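Local coordinates for protein beta-phosphoglucomutase (PDB 3DV9) that probably interconverts beta-glucose 1-phosphate and glucose 6-phosphate as a magnesium-dependent phosphoglucomutase of the haloacid dehalogenase superfamily, at residues S20-V33 against G179-A191. Numbering follows the deposited sequence. Where two conformers were deposited one is given.
With MG (magnesium ion), chain B; PO4 (phosphate ion), chain C.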
loop_
_atom_site.group_PDB
_atom_site.type_symbol
_atom_site.label_atom_id
_atom_site.label_comp_id
_atom_site.label_asym_id
_atom_site.label_seq_id
_atom_site.Cartn_x
_atom_site.Cartn_y
_atom_site.Cartn_z
ATOM N N SER A 20 2.705 -15.344 19.189
ATOM C CA SER A 20 2.675 -15.839 17.833
ATOM C C SER A 20 1.908 -14.869 16.938
ATOM O O SER A 20 1.221 -13.966 17.419
ATOM C CB SER A 20 1.940 -17.181 17.775
ATOM O OG SER A 20 0.571 -16.957 18.077
ATOM N N ILE A 21 2.035 -15.087 15.638
ATOM C CA ILE A 21 1.114 -14.484 14.681
ATOM C C ILE A 21 0.079 -15.564 14.391
ATOM O O ILE A 21 0.420 -16.667 13.997
ATOM C CB ILE A 21 1.834 -14.005 13.363
ATOM C CG1 ILE A 21 2.598 -12.679 13.624
ATOM C CG2 ILE A 21 0.815 -13.834 12.180
ATOM C CD1 ILE A 21 3.636 -12.318 12.585
ATOM N N ASP A 22 -1.185 -15.222 14.606
ATOM C CA ASP A 22 -2.296 -16.139 14.371
ATOM C C ASP A 22 -3.044 -15.623 13.126
ATOM O O ASP A 22 -3.980 -14.834 13.203
ATOM C CB ASP A 22 -3.169 -16.181 15.632
ATOM C CG ASP A 22 -4.393 -17.067 15.482
ATOM O OD1 ASP A 22 -4.424 -17.928 14.580
ATOM O OD2 ASP A 22 -5.334 -16.902 16.300
ATOM N N LEU A 23 -2.550 -16.033 11.971
ATOM C CA LEU A 23 -2.900 -15.370 10.737
ATOM C C LEU A 23 -4.377 -15.530 10.357
ATOM O O LEU A 23 -4.871 -16.667 10.218
ATOM C CB LEU A 23 -2.006 -15.866 9.606
ATOM C CG LEU A 23 -2.189 -15.116 8.281
ATOM C CD1 LEU A 23 -1.879 -13.649 8.414
ATOM C CD2 LEU A 23 -1.274 -15.690 7.193
ATOM N N LYS A 24 -5.072 -14.391 10.202
ATOM C CA LYS A 24 -6.470 -14.399 9.781
ATOM C C LYS A 24 -6.717 -13.512 8.570
ATOM O O LYS A 24 -7.704 -13.686 7.865
ATOM C CB LYS A 24 -7.376 -13.962 10.937
ATOM C CG LYS A 24 -7.174 -14.801 12.181
ATOM C CD LYS A 24 -8.256 -14.548 13.202
ATOM C CE LYS A 24 -7.956 -15.302 14.512
ATOM N NZ LYS A 24 -8.247 -16.765 14.454
ATOM N N ALA A 25 -5.856 -12.527 8.376
ATOM C CA ALA A 25 -6.120 -11.500 7.371
ATOM C C ALA A 25 -4.831 -11.066 6.679
ATOM O O ALA A 25 -3.753 -11.054 7.284
ATOM C CB ALA A 25 -6.781 -10.243 8.068
ATOM N N VAL A 26 -4.965 -10.646 5.425
ATOM C CA VAL A 26 -3.824 -10.115 4.659
ATOM C C VAL A 26 -4.302 -8.815 4.020
ATOM O O VAL A 26 -5.244 -8.806 3.217
ATOM C CB VAL A 26 -3.249 -11.107 3.588
ATOM C CG1 VAL A 26 -1.926 -10.527 2.960
ATOM C CG2 VAL A 26 -2.970 -12.497 4.191
ATOM N N LEU A 27 -3.659 -7.720 4.434
ATOM C CA LEU A 27 -4.049 -6.358 4.081
ATOM C C LEU A 27 -3.177 -5.895 2.951
ATOM O O LEU A 27 -1.981 -5.664 3.141
ATOM C CB LEU A 27 -3.848 -5.407 5.289
ATOM C CG LEU A 27 -4.943 -5.445 6.349
ATOM C CD1 LEU A 27 -5.686 -6.738 6.500
ATOM C CD2 LEU A 27 -4.452 -4.842 7.704
ATOM N N PHE A 28 -3.761 -5.776 1.758
ATOM C CA PHE A 28 -2.998 -5.387 0.554
ATOM C C PHE A 28 -3.117 -3.930 0.216
ATOM O O PHE A 28 -4.228 -3.389 -0.001
ATOM C CB PHE A 28 -3.501 -6.155 -0.658
ATOM C CG PHE A 28 -3.121 -7.586 -0.666
ATOM C CD1 PHE A 28 -1.987 -7.991 -1.388
ATOM C CD2 PHE A 28 -3.876 -8.534 0.020
ATOM C CE1 PHE A 28 -1.598 -9.344 -1.425
ATOM C CE2 PHE A 28 -3.494 -9.903 0.008
ATOM C CZ PHE A 28 -2.374 -10.303 -0.730
ATOM N N ASP A 29 -1.964 -3.285 0.068
ATOM C CA ASP A 29 -2.005 -2.038 -0.650
ATOM C C ASP A 29 -2.538 -2.239 -2.103
ATOM O O ASP A 29 -2.433 -3.344 -2.671
ATOM C CB ASP A 29 -0.596 -1.452 -0.679
ATOM C CG ASP A 29 -0.535 -0.180 -1.416
ATOM O OD1 ASP A 29 -1.357 0.711 -1.094
ATOM O OD2 ASP A 29 0.297 -0.086 -2.334
HETATM N N MSE A 30 -3.134 -1.201 -2.713
HETATM C CA MSE A 30 -3.593 -1.367 -4.102
HETATM C C MSE A 30 -2.568 -1.000 -5.208
HETATM O O MSE A 30 -2.127 -1.835 -5.992
HETATM C CB MSE A 30 -4.905 -0.613 -4.350
HETATM C CG MSE A 30 -5.479 -0.983 -5.728
HETATM SE SE MSE A 30 -7.166 -0.103 -6.036
HETATM C CE MSE A 30 -6.478 1.733 -6.215
ATOM N N ASP A 31 -2.222 0.273 -5.285
ATOM C CA ASP A 31 -1.339 0.748 -6.362
ATOM C C ASP A 31 0.079 0.211 -6.212
ATOM O O ASP A 31 0.723 0.426 -5.196
ATOM C CB ASP A 31 -1.322 2.269 -6.374
ATOM C CG ASP A 31 -2.677 2.858 -6.714
ATOM O OD1 ASP A 31 -3.261 2.507 -7.749
ATOM O OD2 ASP A 31 -3.153 3.680 -5.911
ATOM N N GLY A 32 0.577 -0.451 -7.271
ATOM C CA GLY A 32 1.901 -1.038 -7.210
ATOM C C GLY A 32 1.972 -2.375 -6.491
ATOM O O GLY A 32 3.066 -2.908 -6.282
ATOM N N VAL A 33 0.809 -2.921 -6.093
ATOM C CA VAL A 33 0.769 -4.256 -5.448
ATOM C C VAL A 33 -0.262 -5.118 -6.167
ATOM O O VAL A 33 0.060 -6.203 -6.683
ATOM C CB VAL A 33 0.448 -4.117 -3.925
ATOM C CG1 VAL A 33 0.113 -5.499 -3.299
ATOM C CG2 VAL A 33 1.640 -3.410 -3.199
ATOM N N GLY A 179 -12.191 -6.755 12.245
ATOM C CA GLY A 179 -12.263 -7.328 13.595
ATOM C C GLY A 179 -11.007 -8.122 13.953
ATOM O O GLY A 179 -11.096 -9.131 14.694
ATOM N N PHE A 180 -9.856 -7.679 13.436
ATOM C CA PHE A 180 -8.566 -8.356 13.668
ATOM C C PHE A 180 -7.626 -7.646 14.641
ATOM O O PHE A 180 -7.587 -6.409 14.706
ATOM C CB PHE A 180 -7.854 -8.575 12.321
ATOM C CG PHE A 180 -8.701 -9.273 11.326
ATOM C CD1 PHE A 180 -9.116 -10.595 11.567
ATOM C CD2 PHE A 180 -9.081 -8.643 10.122
ATOM C CE1 PHE A 180 -9.931 -11.262 10.643
ATOM C CE2 PHE A 180 -9.883 -9.298 9.191
ATOM C CZ PHE A 180 -10.323 -10.628 9.435
ATOM N N LYS A 181 -6.838 -8.434 15.361
ATOM C CA LYS A 181 -5.727 -7.923 16.189
ATOM C C LYS A 181 -4.484 -7.716 15.317
ATOM O O LYS A 181 -4.391 -8.313 14.237
ATOM C CB LYS A 181 -5.432 -8.920 17.321
ATOM C CG LYS A 181 -6.688 -9.220 18.205
ATOM C CD LYS A 181 -6.332 -9.853 19.517
ATOM C CE LYS A 181 -5.813 -11.279 19.360
ATOM N NZ LYS A 181 -5.388 -11.868 20.707
ATOM N N PRO A 182 -3.540 -6.853 15.753
ATOM C CA PRO A 182 -2.374 -6.627 14.890
ATOM C C PRO A 182 -1.562 -7.888 14.587
ATOM O O PRO A 182 -1.011 -7.998 13.488
ATOM C CB PRO A 182 -1.546 -5.600 15.668
ATOM C CG PRO A 182 -2.602 -4.885 16.548
ATOM C CD PRO A 182 -3.478 -6.011 16.978
ATOM N N ASN A 183 -1.526 -8.833 15.524
ATOM C CA ASN A 183 -0.807 -10.103 15.317
ATOM C C ASN A 183 -1.629 -11.171 14.545
ATOM O O ASN A 183 -1.246 -12.339 14.501
ATOM C CB ASN A 183 -0.328 -10.681 16.648
ATOM C CG ASN A 183 -1.469 -11.156 17.503
ATOM O OD1 ASN A 183 -2.458 -10.436 17.684
ATOM N ND2 ASN A 183 -1.333 -12.374 18.062
ATOM N N GLU A 184 -2.751 -10.768 13.964
ATOM C CA GLU A 184 -3.589 -11.650 13.128
ATOM C C GLU A 184 -3.541 -11.256 11.653
ATOM O O GLU A 184 -4.300 -11.778 10.837
ATOM C CB GLU A 184 -5.053 -11.655 13.622
ATOM C CG GLU A 184 -5.221 -12.271 15.016
ATOM C CD GLU A 184 -6.632 -12.109 15.603
ATOM O OE1 GLU A 184 -7.399 -11.220 15.155
ATOM O OE2 GLU A 184 -6.948 -12.873 16.538
ATOM N N ALA A 185 -2.717 -10.258 11.335
ATOM C CA ALA A 185 -2.661 -9.719 9.978
ATOM C C ALA A 185 -1.226 -9.560 9.441
ATOM O O ALA A 185 -0.248 -9.580 10.208
ATOM C CB ALA A 185 -3.419 -8.379 9.906
ATOM N N LEU A 186 -1.135 -9.470 8.102
ATOM C CA LEU A 186 0.085 -9.052 7.396
ATOM C C LEU A 186 -0.264 -7.802 6.571
ATOM O O LEU A 186 -1.373 -7.679 6.070
ATOM C CB LEU A 186 0.531 -10.140 6.399
ATOM C CG LEU A 186 1.313 -11.391 6.797
ATOM C CD1 LEU A 186 0.770 -12.045 8.005
ATOM C CD2 LEU A 186 1.411 -12.358 5.614
ATOM N N VAL A 187 0.688 -6.886 6.427
ATOM C CA VAL A 187 0.536 -5.765 5.503
ATOM C C VAL A 187 1.446 -6.055 4.304
ATOM O O VAL A 187 2.600 -6.424 4.477
ATOM C CB VAL A 187 0.929 -4.421 6.162
ATOM C CG1 VAL A 187 1.113 -3.305 5.098
ATOM C CG2 VAL A 187 -0.114 -4.016 7.228
ATOM N N ILE A 188 0.890 -5.921 3.114
ATOM C CA ILE A 188 1.687 -6.090 1.856
ATOM C C ILE A 188 1.777 -4.722 1.189
ATOM O O ILE A 188 0.786 -4.205 0.662
ATOM C CB ILE A 188 1.037 -7.116 0.911
ATOM C CG1 ILE A 188 0.629 -8.401 1.656
ATOM C CG2 ILE A 188 1.993 -7.407 -0.280
ATOM C CD1 ILE A 188 1.831 -9.084 2.360
ATOM N N GLU A 189 2.988 -4.152 1.203
ATOM C CA GLU A 189 3.225 -2.775 0.778
ATOM C C GLU A 189 4.370 -2.677 -0.236
ATOM O O GLU A 189 5.296 -3.510 -0.208
ATOM C CB GLU A 189 3.511 -1.905 2.007
ATOM C CG GLU A 189 2.222 -1.242 2.479
ATOM C CD GLU A 189 1.795 -0.024 1.572
ATOM O OE1 GLU A 189 2.433 0.237 0.504
ATOM O OE2 GLU A 189 0.804 0.664 1.924
ATOM N N ASN A 190 4.356 -1.615 -1.059
ATOM C CA ASN A 190 5.452 -1.454 -2.052
ATOM C C ASN A 190 6.149 -0.093 -1.958
ATOM O O ASN A 190 7.080 0.144 -2.720
ATOM C CB ASN A 190 4.915 -1.619 -3.484
ATOM C CG ASN A 190 3.979 -0.478 -3.869
ATOM O OD1 ASN A 190 3.083 -0.133 -3.108
ATOM N ND2 ASN A 190 4.246 0.166 -4.977
ATOM N N ALA A 191 5.697 0.780 -1.051
ATOM C CA ALA A 191 6.224 2.151 -1.002
ATOM C C ALA A 191 6.710 2.503 0.412
ATOM O O ALA A 191 6.190 1.974 1.371
ATOM C CB ALA A 191 5.158 3.121 -1.419
HETATM MG MG MG B . 1.449 1.445 -3.320
HETATM P P PO4 C . -1.507 3.200 -2.742
HETATM O O1 PO4 C . -2.558 2.129 -2.955
HETATM O O2 PO4 C . -0.156 2.736 -3.213
HETATM O O3 PO4 C . -1.427 3.588 -1.263
HETATM O O4 PO4 C . -1.857 4.483 -3.486
HETATM O O HOH W 1 -5.515 -14.766 17.751
HETATM O O HOH W 2 0.132 3.009 -2.818
HETATM O O HOH W 3 1.974 2.214 -1.109
#
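Strands 25-29 and 185-189 pair in parallel, Ala25 beside Ala185 through Phe28 beside Ile188, their axes 4.7 Å apart and 18° from aligned. Leu27 bonds both ways, its N giving to Leu186 O and its O taking Ile188 N, before Asp29 N closes the ladder on Ile188 O. At the other end Glu184 O accepts two amides, Lys24 N (2.8 Å) and Ala25 N (3.0 Å). Beyond it, Asn183 reaches Ser20 O through ND2 in an almost straight bond (177°), with the acceptor in its amide plane. The Glu184 side chain runs alongside one modelled conformer of Lys24, OE2 lying 3.3 Å from Lys24 CE; OE1 takes Lys181 N from above the carboxylate plane, and one water donates to both Glu184 OE2 and Asp22 OD2. An alanine in place of Glu184 would probably leave Lys181 N without this acceptor and the water with one carboxylate fewer. On one sheet face Ala25 CB sits over the Phe180 ring, 3.6 Å from the ring centroid, a CH-pi contact. On the other, Ile188 CG1 turns anti to its carbonyl carbon (chi1 -47°), packing against Val26 CG1 at 3.6 Å and over a face of the Phe28 ring, while Val33 CG1 meets that ring's edge. At the strands' C-terminal ends, Asp29 OD2 (2.1 Å), Asp31 O and Asn190 OD1 converge on magnesium, joined by Glu65 and a water. Lys165 salt-bridges Asp29 OD1 and Glu189 OE2, probably easing their mutual repulsion; Tyr171 OH also hydrogen-bonds Glu189 OE2. This arrangement, adjacent central strands of a Rossmann-like sheet ending in a DxDx(T/V) signature and a metal-binding asparagine, is consistent with a haloacid dehalogenase-type phosphotransferase active site.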